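Local coordinates for putative metal binding protein (Coccidioides immitis, PDB 3CVG), which is of unproven function but probably binds a metal ion or small ligand between two lobes, as in periplasmic binding proteins, at residues S32-E37 against E269-D274; I79-V84 against L233-H238; F103-M108 against Q277-A282. One frame throughout, in Å; residues are numbered along the deposited sequence.

Contact 1 (S32-E37 against E269-D274)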
ATOM      1  N   SER A  32      -8.948   0.999  -3.956  1.00 38.17           N
ATOM      2  CA  SER A  32      -9.307   2.276  -3.346  1.00 36.83           C
ATOM      3  C   SER A  32     -10.124   3.144  -4.292  1.00 35.60           C
ATOM      4  O   SER A  32     -10.701   4.147  -3.877  1.00 34.21           O
ATOM      5  CB  SER A  32      -8.042   3.032  -2.946  1.00 36.13           C
ATOM      6  OG  SER A  32      -7.286   3.366  -4.097  1.00 36.12           O
ATOM      7  N   GLY A  33     -10.148   2.760  -5.568  1.00 35.27           N
ATOM      8  CA  GLY A  33     -10.889   3.514  -6.563  1.00 34.79           C
ATOM      9  C   GLY A  33     -10.033   4.435  -7.420  1.00 35.56           C
ATOM     10  O   GLY A  33     -10.518   4.988  -8.413  1.00 36.31           O
ATOM     11  N   LEU A  34      -8.761   4.605  -7.062  1.00 34.73           N
ATOM     12  CA  LEU A  34      -7.885   5.490  -7.835  1.00 35.08           C
ATOM     13  C   LEU A  34      -7.677   5.039  -9.278  1.00 34.64           C
ATOM     14  O   LEU A  34      -7.678   5.863 -10.190  1.00 35.20           O
ATOM     15  CB  LEU A  34      -6.514   5.637  -7.165  1.00 34.11           C
ATOM     16  CG  LEU A  34      -5.560   6.597  -7.893  1.00 35.24           C
ATOM     17  CD1 LEU A  34      -6.038   8.022  -7.687  1.00 36.19           C
ATOM     18  CD2 LEU A  34      -4.139   6.447  -7.375  1.00 35.15           C
ATOM     19  N   VAL A  35      -7.496   3.738  -9.490  1.00 34.87           N
ATOM     20  CA  VAL A  35      -7.279   3.232 -10.843  1.00 37.06           C
ATOM     21  C   VAL A  35      -8.443   3.592 -11.764  1.00 37.96           C
ATOM     22  O   VAL A  35      -8.254   3.764 -12.968  1.00 38.03           O
ATOM     23  CB  VAL A  35      -7.058   1.701 -10.847  1.00 37.33           C
ATOM     24  CG1 VAL A  35      -6.999   1.179 -12.281  1.00 37.52           C
ATOM     25  CG2 VAL A  35      -5.756   1.367 -10.132  1.00 37.34           C
ATOM     26  N   LYS A  36      -9.639   3.715 -11.196  1.00 39.49           N
ATOM     27  CA  LYS A  36     -10.817   4.082 -11.976  1.00 40.50           C
ATOM     28  C   LYS A  36     -10.684   5.527 -12.439  1.00 41.50           C
ATOM     29  O   LYS A  36     -10.812   5.824 -13.630  1.00 40.07           O
ATOM     30  CB  LYS A  36     -12.090   3.937 -11.137  1.00 42.21           C
ATOM     31  CG  LYS A  36     -13.369   4.309 -11.889  1.00 43.39           C
ATOM     32  CD  LYS A  36     -14.620   3.880 -11.129  1.00 43.73           C
ATOM     33  CE  LYS A  36     -15.877   4.136 -11.948  1.00 45.27           C
ATOM     34  NZ  LYS A  36     -17.107   3.698 -11.224  1.00 45.91           N
ATOM     35  N   GLU A  37     -10.437   6.422 -11.484  1.00 42.81           N
ATOM     36  CA  GLU A  37     -10.275   7.844 -11.776  1.00 43.97           C
ATOM     37  C   GLU A  37      -9.155   8.055 -12.789  1.00 44.63           C
ATOM     38  O   GLU A  37      -9.312   8.789 -13.764  1.00 45.80           O
ATOM     39  CB  GLU A  37      -9.945   8.619 -10.496  1.00 44.21           C
ATOM     40  CG  GLU A  37     -11.141   9.186  -9.755  1.00 45.97           C
ATOM     41  CD  GLU A  37     -11.945  10.149 -10.604  1.00 48.21           C
ATOM     42  OE1 GLU A  37     -12.718   9.680 -11.468  1.00 49.58           O
ATOM     43  OE2 GLU A  37     -11.795  11.377 -10.414  1.00 47.85           O
ATOM     44  N   GLU A 269      -3.824  14.246  -6.793  1.00 32.28           N
ATOM     45  CA  GLU A 269      -3.898  15.338  -5.837  1.00 34.83           C
ATOM     46  C   GLU A 269      -5.348  15.635  -5.438  1.00 33.42           C
ATOM     47  O   GLU A 269      -5.609  16.156  -4.358  1.00 32.27           O
ATOM     48  CB  GLU A 269      -3.237  16.583  -6.438  1.00 37.50           C
ATOM     49  CG  GLU A 269      -2.926  17.690  -5.442  1.00 41.37           C
ATOM     50  CD  GLU A 269      -1.688  18.476  -5.836  1.00 46.27           C
ATOM     51  OE1 GLU A 269      -1.660  19.021  -6.962  1.00 47.01           O
ATOM     52  OE2 GLU A 269      -0.737  18.542  -5.026  1.00 48.77           O
ATOM     53  N   GLY A 270      -6.286  15.285  -6.310  1.00 34.76           N
ATOM     54  CA  GLY A 270      -7.686  15.542  -6.021  1.00 35.38           C
ATOM     55  C   GLY A 270      -8.518  14.322  -5.663  1.00 35.64           C
ATOM     56  O   GLY A 270      -9.716  14.449  -5.417  1.00 35.51           O
ATOM     57  N   PHE A 271      -7.901  13.143  -5.633  1.00 35.41           N
ATOM     58  CA  PHE A 271      -8.631  11.919  -5.306  1.00 35.67           C
ATOM     59  C   PHE A 271      -8.869  11.842  -3.809  1.00 36.72           C
ATOM     60  O   PHE A 271      -7.923  11.757  -3.021  1.00 36.27           O
ATOM     61  CB  PHE A 271      -7.860  10.689  -5.770  1.00 35.88           C
ATOM     62  CG  PHE A 271      -8.619   9.411  -5.600  1.00 37.05           C
ATOM     63  CD1 PHE A 271      -9.893   9.270  -6.144  1.00 37.01           C
ATOM     64  CD2 PHE A 271      -8.064   8.345  -4.900  1.00 37.49           C
ATOM     65  CE1 PHE A 271     -10.604   8.082  -5.994  1.00 37.41           C
ATOM     66  CE2 PHE A 271      -8.768   7.151  -4.744  1.00 39.10           C
ATOM     67  CZ  PHE A 271     -10.039   7.022  -5.291  1.00 37.57           C
ATOM     68  N   LYS A 272     -10.137  11.849  -3.420  1.00 36.38           N
ATOM     69  CA  LYS A 272     -10.484  11.835  -2.010  1.00 36.35           C
ATOM     70  C   LYS A 272     -11.283  10.646  -1.506  1.00 34.93           C
ATOM     71  O   LYS A 272     -11.901   9.914  -2.276  1.00 35.16           O
ATOM     72  CB  LYS A 272     -11.257  13.103  -1.670  1.00 36.46           C
ATOM     73  CG  LYS A 272     -10.471  14.384  -1.830  1.00 36.83           C
ATOM     74  CD  LYS A 272     -11.250  15.532  -1.229  1.00 37.66           C
ATOM     75  CE  LYS A 272     -10.353  16.696  -0.872  1.00 38.10           C
ATOM     76  NZ  LYS A 272     -11.082  17.698  -0.043  1.00 38.96           N
ATOM     77  N   LYS A 273     -11.252  10.473  -0.188  1.00 34.95           N
ATOM     78  CA  LYS A 273     -12.001   9.426   0.491  1.00 34.67           C
ATOM     79  C   LYS A 273     -12.345   9.959   1.874  1.00 33.65           C
ATOM     80  O   LYS A 273     -11.469  10.389   2.629  1.00 31.63           O
ATOM     81  CB  LYS A 273     -11.196   8.129   0.600  1.00 36.76           C
ATOM     82  CG  LYS A 273     -11.916   6.957  -0.045  1.00 38.91           C
ATOM     83  CD  LYS A 273     -11.196   5.640   0.181  1.00 40.33           C
ATOM     84  CE  LYS A 273     -11.541   4.639  -0.915  1.00 39.33           C
ATOM     85  NZ  LYS A 273     -13.011   4.428  -1.073  1.00 41.76           N
ATOM     86  N   ASP A 274     -13.634   9.932   2.193  1.00 32.90           N
ATOM     87  CA  ASP A 274     -14.131  10.448   3.458  1.00 31.95           C
ATOM     88  C   ASP A 274     -13.722  11.909   3.588  1.00 30.63           C
ATOM     89  O   ASP A 274     -13.401  12.384   4.677  1.00 30.73           O
ATOM     90  CB  ASP A 274     -13.585   9.661   4.652  1.00 32.52           C
ATOM     91  CG  ASP A 274     -14.440   9.846   5.889  1.00 33.27           C
ATOM     92  OD1 ASP A 274     -13.954   9.628   7.019  1.00 35.72           O
ATOM     93  OD2 ASP A 274     -15.622  10.205   5.717  1.00 32.45           O
TER
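Phe271 lays its ring against the chain of Ser32, Gly33 and Leu34, and this is where the packing is tight. Leu34 CA sits over one face, 3.9 Å from the ring centroid and 24° off the normal, a CH-pi contact displaced toward the rim. Farther out on the same residue, Leu34 CD1 comes to 3.5 Å from Phe271 CD2 and also touches CG and CB, so Leu34 meets the ring with both its CA and the end of its side chain. Phe271 CG stands anti to the backbone N (chi1 -174°), which carries the ring away from its own backbone and up to the start of the helix. There Phe271 CZ lies 3.3 Å from Leu34 N, while Ser32 O meets the ring at its edge, in plane, 3.3 Å from Phe271 CZ. The glycine between them has positive phi (100°): Gly33 closes helix 28-32 in a Schellman motif and serves as N-cap of helix 34-47.

Toward solvent the contact thins. Glu37 reaches the ring through CG alone, 3.8 Å from Phe271 CD1, in an oblique approach. On the Ser32 side the end of Lys273 passes by: Lys273 CE is 3.1 Å from Ser32 O, with NZ farther off at 3.6 Å.

Ser32 OG turns to other partners, Ala29 O and Tyr279 OH. Phe271 pairs by backbone with Leu278, and Leu34 rests on Tyr279. The contact thus joins the junction of helices 28-32 and 34-47 to the turn that follows helix 264-269 and to the adjoining strands 272-273 and 276-281.

Contact 2 (I79-V84 against L233-H238); sequences ITYSPV and LLNPAH
The ring of Tyr81 and the side-chain amide of Asn235 cross obliquely, their planes 23° apart. Asn235 ND2 approaches the ring at a slant, 3.6 Å from Tyr81 CD1, and OD1 sits beside CB and CD1. Ala237 CB comes in, also obliquely, 3.9 Å from Tyr81 CE1. The imidazole of His238 keeps away from this group and stacks on Tyr101 instead. Asn235 CG is anti to the backbone N (chi1 -175°), a torsion that brings the amide closer to Tyr81 than the direction of its CB would suggest.

Ala237 CB is shared: its second neighbour is Ile79 CG2, also 3.9 Å away. Pro83 CG and Pro236 CG make a looser apolar contact. Between these groups the backbones are held by one antiparallel hydrogen-bonded pair, Thr80 with His238. Thr80 N gives a short 2.7 Å bond to His238 O, reaching it almost in line with the carbonyl bond (164°), and His238 N returns one of 2.9 Å to Thr80 O. CA-H...O contacts extend this ladder, the closest from Ile79 CA to His238 O.

The polar ends have partners beyond the pair. Tyr81 OH bonds to Ala29 N, and Asn235 ND2 to Asp105 OD2, while a water 2.7 Å from Asn235 OD1 makes a weak link to Tyr81 O. Ser82, the N-cap of helix 83-91, starts the next element straight after the bridge. Strand 234-241 pairs with strand 77-80 here and with strand 100-111 as well, close to a bound calcium ion, which is consistent with a strand linking the two lobes of the periplasmic binding protein fold.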
ATOM      1  N   ILE A  79       1.299  -1.041 -11.158  1.00 34.17           N
ATOM      2  CA  ILE A  79       1.631  -0.087 -10.119  1.00 32.44           C
ATOM      3  C   ILE A  79       2.067  -0.983  -8.972  1.00 31.65           C
ATOM      4  O   ILE A  79       1.286  -1.783  -8.448  1.00 30.69           O
ATOM      5  CB  ILE A  79       0.424   0.772  -9.716  1.00 32.87           C
ATOM      6  CG1 ILE A  79      -0.055   1.578 -10.926  1.00 33.41           C
ATOM      7  CG2 ILE A  79       0.814   1.718  -8.580  1.00 31.57           C
ATOM      8  CD1 ILE A  79      -1.215   2.505 -10.633  1.00 35.45           C
ATOM      9  N   THR A  80       3.332  -0.861  -8.602  1.00 30.57           N
ATOM     10  CA  THR A  80       3.895  -1.689  -7.556  1.00 28.71           C
ATOM     11  C   THR A  80       4.319  -0.910  -6.316  1.00 27.97           C
ATOM     12  O   THR A  80       4.405   0.322  -6.337  1.00 26.37           O
ATOM     13  CB  THR A  80       5.082  -2.478  -8.125  1.00 28.81           C
ATOM     14  OG1 THR A  80       6.009  -1.571  -8.738  1.00 32.34           O
ATOM     15  CG2 THR A  80       4.597  -3.451  -9.184  1.00 27.92           C
ATOM     16  N   TYR A  81       4.587  -1.645  -5.239  1.00 26.86           N
ATOM     17  CA  TYR A  81       4.978  -1.050  -3.972  1.00 24.61           C
ATOM     18  C   TYR A  81       6.278  -1.619  -3.412  1.00 25.63           C
ATOM     19  O   TYR A  81       6.403  -1.806  -2.199  1.00 24.07           O
ATOM     20  CB  TYR A  81       3.862  -1.264  -2.956  1.00 25.55           C
ATOM     21  CG  TYR A  81       2.498  -0.826  -3.445  1.00 25.96           C
ATOM     22  CD1 TYR A  81       2.018   0.450  -3.182  1.00 26.57           C
ATOM     23  CD2 TYR A  81       1.679  -1.706  -4.163  1.00 28.52           C
ATOM     24  CE1 TYR A  81       0.752   0.845  -3.611  1.00 27.31           C
ATOM     25  CE2 TYR A  81       0.414  -1.320  -4.598  1.00 27.31           C
ATOM     26  CZ  TYR A  81      -0.043  -0.047  -4.316  1.00 27.31           C
ATOM     27  OH  TYR A  81      -1.302   0.324  -4.715  1.00 26.92           O
ATOM     28  N   SER A  82       7.244  -1.901  -4.279  1.00 24.52           N
ATOM     29  CA  SER A  82       8.521  -2.434  -3.815  1.00 26.81           C
ATOM     30  C   SER A  82       9.682  -2.003  -4.714  1.00 26.33           C
ATOM     31  O   SER A  82       9.951  -2.631  -5.736  1.00 24.89           O
ATOM     32  CB  SER A  82       8.465  -3.966  -3.749  1.00 25.43           C
ATOM     33  OG  SER A  82       9.719  -4.504  -3.348  1.00 29.28           O
ATOM     34  N   PRO A  83      10.374  -0.911  -4.348  1.00 27.42           N
ATOM     35  CA  PRO A  83      11.507  -0.423  -5.146  1.00 26.65           C
ATOM     36  C   PRO A  83      12.534  -1.504  -5.510  1.00 26.24           C
ATOM     37  O   PRO A  83      13.051  -1.525  -6.631  1.00 25.12           O
ATOM     38  CB  PRO A  83      12.097   0.669  -4.258  1.00 27.80           C
ATOM     39  CG  PRO A  83      10.877   1.265  -3.632  1.00 27.02           C
ATOM     40  CD  PRO A  83      10.059   0.030  -3.254  1.00 26.65           C
ATOM     41  N   VAL A  84      12.833  -2.408  -4.579  1.00 25.39           N
ATOM     42  CA  VAL A  84      13.813  -3.453  -4.871  1.00 25.60           C
ATOM     43  C   VAL A  84      13.302  -4.443  -5.909  1.00 25.34           C
ATOM     44  O   VAL A  84      14.032  -4.818  -6.835  1.00 25.99           O
ATOM     45  CB  VAL A  84      14.218  -4.247  -3.604  1.00 25.22           C
ATOM     46  CG1 VAL A  84      15.162  -5.389  -3.987  1.00 24.42           C
ATOM     47  CG2 VAL A  84      14.907  -3.330  -2.616  1.00 23.41           C
ATOM     48  N   LEU A 233       7.473   4.147   7.337  1.00 20.65           N
ATOM     49  CA  LEU A 233       6.048   4.043   7.072  1.00 19.47           C
ATOM     50  C   LEU A 233       5.579   4.682   5.761  1.00 19.51           C
ATOM     51  O   LEU A 233       4.380   4.786   5.517  1.00 19.65           O
ATOM     52  CB  LEU A 233       5.245   4.596   8.260  1.00 19.64           C
ATOM     53  CG  LEU A 233       5.409   3.897   9.621  1.00 20.29           C
ATOM     54  CD1 LEU A 233       4.312   4.378  10.586  1.00 19.95           C
ATOM     55  CD2 LEU A 233       5.310   2.382   9.449  1.00 19.90           C
ATOM     56  N   LEU A 234       6.516   5.109   4.918  1.00 19.98           N
ATOM     57  CA  LEU A 234       6.139   5.687   3.628  1.00 20.51           C
ATOM     58  C   LEU A 234       5.892   4.511   2.685  1.00 21.47           C
ATOM     59  O   LEU A 234       6.662   3.551   2.687  1.00 21.84           O
ATOM     60  CB  LEU A 234       7.270   6.564   3.068  1.00 21.65           C
ATOM     61  CG  LEU A 234       7.066   7.050   1.621  1.00 21.49           C
ATOM     62  CD1 LEU A 234       5.889   8.009   1.562  1.00 21.81           C
ATOM     63  CD2 LEU A 234       8.339   7.735   1.114  1.00 24.08           C
ATOM     64  N   ASN A 235       4.830   4.575   1.889  1.00 21.41           N
ATOM     65  CA  ASN A 235       4.522   3.485   0.965  1.00 21.81           C
ATOM     66  C   ASN A 235       4.486   3.996  -0.470  1.00 22.20           C
ATOM     67  O   ASN A 235       3.427   4.272  -1.026  1.00 21.91           O
ATOM     68  CB  ASN A 235       3.182   2.835   1.332  1.00 23.88           C
ATOM     69  CG  ASN A 235       2.868   1.615   0.479  1.00 22.50           C
ATOM     70  OD1 ASN A 235       3.765   0.879   0.079  1.00 24.88           O
ATOM     71  ND2 ASN A 235       1.583   1.385   0.217  1.00 22.41           N
ATOM     72  N   PRO A 236       5.663   4.123  -1.092  1.00 23.38           N
ATOM     73  CA  PRO A 236       5.755   4.609  -2.471  1.00 24.19           C
ATOM     74  C   PRO A 236       5.197   3.647  -3.509  1.00 24.54           C
ATOM     75  O   PRO A 236       5.362   2.429  -3.409  1.00 24.51           O
ATOM     76  CB  PRO A 236       7.253   4.855  -2.646  1.00 24.61           C
ATOM     77  CG  PRO A 236       7.862   3.783  -1.787  1.00 26.34           C
ATOM     78  CD  PRO A 236       6.997   3.839  -0.538  1.00 23.51           C
ATOM     79  N   ALA A 237       4.539   4.216  -4.513  1.00 24.68           N
ATOM     80  CA  ALA A 237       3.954   3.444  -5.597  1.00 24.96           C
ATOM     81  C   ALA A 237       4.622   3.857  -6.896  1.00 24.16           C
ATOM     82  O   ALA A 237       4.746   5.049  -7.180  1.00 24.96           O
ATOM     83  CB  ALA A 237       2.449   3.703  -5.675  1.00 22.94           C
ATOM     84  N   HIS A 238       5.075   2.869  -7.666  1.00 24.25           N
ATOM     85  CA  HIS A 238       5.729   3.113  -8.944  1.00 25.70           C
ATOM     86  C   HIS A 238       5.001   2.358 -10.051  1.00 27.76           C
ATOM     87  O   HIS A 238       4.365   1.326  -9.802  1.00 25.72           O
ATOM     88  CB  HIS A 238       7.191   2.637  -8.926  1.00 23.80           C
ATOM     89  CG  HIS A 238       8.130   3.556  -8.215  1.00 22.58           C
ATOM     90  ND1 HIS A 238       8.208   3.626  -6.838  1.00 23.20           N
ATOM     91  CD2 HIS A 238       9.042   4.439  -8.688  1.00 22.16           C
ATOM     92  CE1 HIS A 238       9.130   4.511  -6.498  1.00 25.19           C
ATOM     93  NE2 HIS A 238       9.648   5.019  -7.601  1.00 23.73           N
TER
HETATM   94  O   HOH W   1       5.842  -0.652   0.949  1.00 36.67           O

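Contact 3 (F103-M108 against Q277-A282); sequences FRDHFM and QLYSPA
Arg104 and Ser280 form an antiparallel hydrogen-bonded beta bridge, Arg104 N to Ser280 O at 2.8 Å and Ser280 N to Arg104 O at 2.9 Å, which brings strand 276-281 against strand 100-111 at one firm point, the touching parts running 131° apart. In a protein of the periplasmic binding type, this ties the chain's end to a strand that probably runs between the lobes.

Tyr279 is sandwiched. Phe103 CE1 lies over the centre of one ring face, Leu278 CG over the centre of the other. The rings of Phe103 and Tyr279 meet obliquely, centroids 4.4 Å apart and planes at 36°. Phe103 holds its CG between backbone N and carbonyl carbon, which swings the ring onto Tyr279. At the edge of the tyrosine stands the carboxylate of Asp105, turned perpendicular to the ring, with Asp105 OD1 3.6 Å from Tyr279 CE2. That OD1 takes a 2.6 Å bond from a water that also donates to Leu278 O and lies near His106 ND1, as well as a weak bond from His106 N; OD2 goes to Asn235 ND2.

Across the bridge, Ser280 sits at the edge of the His106 imidazole, Ser280 OG 3.3 Å from His106 CE1. Asn227 ties the two together, its OD1 bonded to His106 NE2 and its ND2 to Ser280 OG.

Arg104 bends at chi3 (-71°) and grips one carbonyl oxygen side-on, near the guanidinium plane: Arg104 NE is 2.8 Å from Pro281 O, and Arg104 NH2 is 2.8 Å from Pro281 O.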
ATOM      1  N   PHE A 103       2.761   7.793  -7.004  1.00 25.60           N
ATOM      2  CA  PHE A 103       2.191   8.491  -5.866  1.00 25.32           C
ATOM      3  C   PHE A 103       2.744   7.941  -4.558  1.00 25.25           C
ATOM      4  O   PHE A 103       3.488   6.959  -4.553  1.00 25.74           O
ATOM      5  CB  PHE A 103       0.653   8.412  -5.898  1.00 25.19           C
ATOM      6  CG  PHE A 103       0.098   7.016  -5.812  1.00 23.64           C
ATOM      7  CD1 PHE A 103      -0.105   6.403  -4.577  1.00 24.16           C
ATOM      8  CD2 PHE A 103      -0.237   6.316  -6.969  1.00 25.21           C
ATOM      9  CE1 PHE A 103      -0.632   5.121  -4.497  1.00 21.71           C
ATOM     10  CE2 PHE A 103      -0.767   5.028  -6.899  1.00 23.84           C
ATOM     11  CZ  PHE A 103      -0.964   4.432  -5.658  1.00 23.85           C
ATOM     12  N   ARG A 104       2.395   8.595  -3.456  1.00 24.57           N
ATOM     13  CA  ARG A 104       2.871   8.179  -2.143  1.00 23.71           C
ATOM     14  C   ARG A 104       1.721   7.840  -1.194  1.00 23.87           C
ATOM     15  O   ARG A 104       0.863   8.680  -0.899  1.00 21.69           O
ATOM     16  CB  ARG A 104       3.763   9.277  -1.539  1.00 23.72           C
ATOM     17  CG  ARG A 104       5.146   9.401  -2.219  1.00 23.88           C
ATOM     18  CD  ARG A 104       5.957  10.628  -1.745  1.00 25.59           C
ATOM     19  NE  ARG A 104       5.397  11.890  -2.240  1.00 25.05           N
ATOM     20  CZ  ARG A 104       5.948  13.091  -2.054  1.00 25.98           C
ATOM     21  NH1 ARG A 104       7.086  13.218  -1.379  1.00 24.15           N
ATOM     22  NH2 ARG A 104       5.356  14.175  -2.540  1.00 25.10           N
ATOM     23  N   ASP A 105       1.706   6.590  -0.741  1.00 23.13           N
ATOM     24  CA  ASP A 105       0.696   6.116   0.194  1.00 22.37           C
ATOM     25  C   ASP A 105       1.370   6.120   1.563  1.00 22.24           C
ATOM     26  O   ASP A 105       2.581   6.333   1.659  1.00 21.49           O
ATOM     27  CB  ASP A 105       0.241   4.708  -0.205  1.00 20.84           C
ATOM     28  CG  ASP A 105      -0.819   4.141   0.733  1.00 25.07           C
ATOM     29  OD1 ASP A 105      -1.558   4.930   1.361  1.00 21.98           O
ATOM     30  OD2 ASP A 105      -0.923   2.899   0.822  1.00 26.80           O
ATOM     31  N   HIS A 106       0.608   5.896   2.627  1.00 22.42           N
ATOM     32  CA  HIS A 106       1.199   5.920   3.957  1.00 21.22           C
ATOM     33  C   HIS A 106       0.667   4.823   4.875  1.00 22.02           C
ATOM     34  O   HIS A 106      -0.528   4.536   4.889  1.00 20.85           O
ATOM     35  CB  HIS A 106       0.966   7.287   4.610  1.00 22.22           C
ATOM     36  CG  HIS A 106       1.332   8.446   3.730  1.00 25.07           C
ATOM     37  ND1 HIS A 106       0.474   8.961   2.781  1.00 24.60           N
ATOM     38  CD2 HIS A 106       2.490   9.142   3.607  1.00 22.87           C
ATOM     39  CE1 HIS A 106       1.085   9.922   2.112  1.00 25.56           C
ATOM     40  NE2 HIS A 106       2.309  10.050   2.592  1.00 26.24           N
ATOM     41  N   PHE A 107       1.574   4.201   5.622  1.00 21.08           N
ATOM     42  CA  PHE A 107       1.205   3.160   6.579  1.00 21.44           C
ATOM     43  C   PHE A 107       1.033   3.861   7.933  1.00 20.23           C
ATOM     44  O   PHE A 107       1.488   4.995   8.115  1.00 19.89           O
ATOM     45  CB  PHE A 107       2.330   2.117   6.711  1.00 19.13           C
ATOM     46  CG  PHE A 107       2.460   1.183   5.526  1.00 21.06           C
ATOM     47  CD1 PHE A 107       1.480   0.233   5.256  1.00 17.92           C
ATOM     48  CD2 PHE A 107       3.589   1.231   4.705  1.00 21.59           C
ATOM     49  CE1 PHE A 107       1.621  -0.664   4.188  1.00 21.52           C
ATOM     50  CE2 PHE A 107       3.740   0.342   3.636  1.00 20.34           C
ATOM     51  CZ  PHE A 107       2.752  -0.609   3.378  1.00 21.56           C
HETATM   52  N   MSE A 108       0.369   3.200   8.873  1.00 20.59           N
HETATM   53  CA  MSE A 108       0.213   3.754  10.211  1.00 20.55           C
HETATM   54  C   MSE A 108       0.145   2.647  11.258  1.00 19.79           C
HETATM   55  O   MSE A 108      -0.334   1.540  10.980  1.00 18.93           O
HETATM   56  CB  MSE A 108      -1.029   4.665  10.322  1.00 26.23           C
HETATM   57  CG  MSE A 108      -2.228   4.325   9.437  1.00 33.60           C
HETATM   58 SE   MSE A 108      -3.641   5.719   9.532  1.00 48.11          SE
HETATM   59  CE  MSE A 108      -4.481   5.221  11.198  1.00 39.57           C
ATOM     60  N   GLN A 277      -7.718  13.893   1.178  1.00 31.37           N
ATOM     61  CA  GLN A 277      -6.885  13.512   0.043  1.00 30.58           C
ATOM     62  C   GLN A 277      -6.301  12.175   0.471  1.00 29.08           C
ATOM     63  O   GLN A 277      -5.651  12.088   1.512  1.00 30.46           O
ATOM     64  CB  GLN A 277      -5.750  14.513  -0.185  1.00 30.43           C
ATOM     65  CG  GLN A 277      -4.801  14.088  -1.307  1.00 32.64           C
ATOM     66  CD  GLN A 277      -3.685  15.092  -1.552  1.00 35.55           C
ATOM     67  OE1 GLN A 277      -2.878  15.370  -0.669  1.00 37.30           O
ATOM     68  NE2 GLN A 277      -3.637  15.638  -2.758  1.00 37.30           N
ATOM     69  N   LEU A 278      -6.538  11.140  -0.320  1.00 29.37           N
ATOM     70  CA  LEU A 278      -6.051   9.810   0.019  1.00 29.36           C
ATOM     71  C   LEU A 278      -4.539   9.636  -0.086  1.00 29.71           C
ATOM     72  O   LEU A 278      -3.887   9.231   0.877  1.00 27.85           O
ATOM     73  CB  LEU A 278      -6.744   8.767  -0.858  1.00 29.71           C
ATOM     74  CG  LEU A 278      -6.297   7.319  -0.658  1.00 31.62           C
ATOM     75  CD1 LEU A 278      -6.381   6.945   0.816  1.00 30.44           C
ATOM     76  CD2 LEU A 278      -7.162   6.408  -1.503  1.00 31.71           C
ATOM     77  N   TYR A 279      -3.992   9.949  -1.258  1.00 28.04           N
ATOM     78  CA  TYR A 279      -2.565   9.802  -1.515  1.00 26.50           C
ATOM     79  C   TYR A 279      -1.859  11.129  -1.782  1.00 27.64           C
ATOM     80  O   TYR A 279      -2.481  12.109  -2.199  1.00 28.21           O
ATOM     81  CB  TYR A 279      -2.337   8.915  -2.741  1.00 26.30           C
ATOM     82  CG  TYR A 279      -3.020   7.572  -2.726  1.00 26.81           C
ATOM     83  CD1 TYR A 279      -3.989   7.255  -3.680  1.00 28.12           C
ATOM     84  CD2 TYR A 279      -2.669   6.596  -1.797  1.00 26.07           C
ATOM     85  CE1 TYR A 279      -4.584   5.996  -3.713  1.00 27.97           C
ATOM     86  CE2 TYR A 279      -3.261   5.329  -1.821  1.00 26.91           C
ATOM     87  CZ  TYR A 279      -4.216   5.038  -2.781  1.00 27.58           C
ATOM     88  OH  TYR A 279      -4.791   3.787  -2.832  1.00 26.54           O
ATOM     89  N   SER A 280      -0.552  11.152  -1.548  1.00 26.85           N
ATOM     90  CA  SER A 280       0.231  12.347  -1.813  1.00 26.78           C
ATOM     91  C   SER A 280       0.795  12.213  -3.221  1.00 27.45           C
ATOM     92  O   SER A 280       1.075  11.107  -3.689  1.00 26.79           O
ATOM     93  CB  SER A 280       1.386  12.492  -0.820  1.00 28.02           C
ATOM     94  OG  SER A 280       0.917  12.812   0.476  1.00 29.99           O
ATOM     95  N   PRO A 281       0.941  13.340  -3.930  1.00 26.69           N
ATOM     96  CA  PRO A 281       1.483  13.295  -5.288  1.00 26.98           C
ATOM     97  C   PRO A 281       2.925  12.798  -5.230  1.00 24.84           C
ATOM     98  O   PRO A 281       3.558  12.838  -4.174  1.00 24.14           O
ATOM     99  CB  PRO A 281       1.395  14.754  -5.741  1.00 25.53           C
ATOM    100  CG  PRO A 281       0.203  15.264  -4.975  1.00 28.18           C
ATOM    101  CD  PRO A 281       0.425  14.682  -3.610  1.00 26.56           C
ATOM    102  N   ALA A 282       3.440  12.322  -6.353  1.00 25.51           N
ATOM    103  CA  ALA A 282       4.824  11.857  -6.397  1.00 25.24           C
ATOM    104  C   ALA A 282       5.718  13.049  -6.076  1.00 25.49           C
ATOM    105  O   ALA A 282       5.311  14.192  -6.256  1.00 25.00           O
ATOM    106  CB  ALA A 282       5.152  11.318  -7.778  1.00 24.00           C
TER
HETATM  107  O   HOH W   2      -2.023   7.399   1.853  1.00 24.46           O

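In the fold
Contacts 2 and 3 meet where strands 234-241 and 100-111 are neighbours in the sheet: probable hydrogen bonds run from Asn235 N to Asp105 O and from Phe107 N to Leu233 O, both 2.9 Å, and the centres are about 10 Å apart. The centres of contacts 1 and 3 are about 11 Å apart, and the two touch through Ser32 OG and Tyr279 OH (2.8 Å) and through Glu269 O and Gln277 NE2 (2.6 Å). Contacts 1 and 2 do not touch; their centres are about 17 Å apart. The calcium ion is about 6 Å from the side chain of Asn235, 7 Å from that of Asp105 and 11 Å from that of Ser32, all too long for direct coordination.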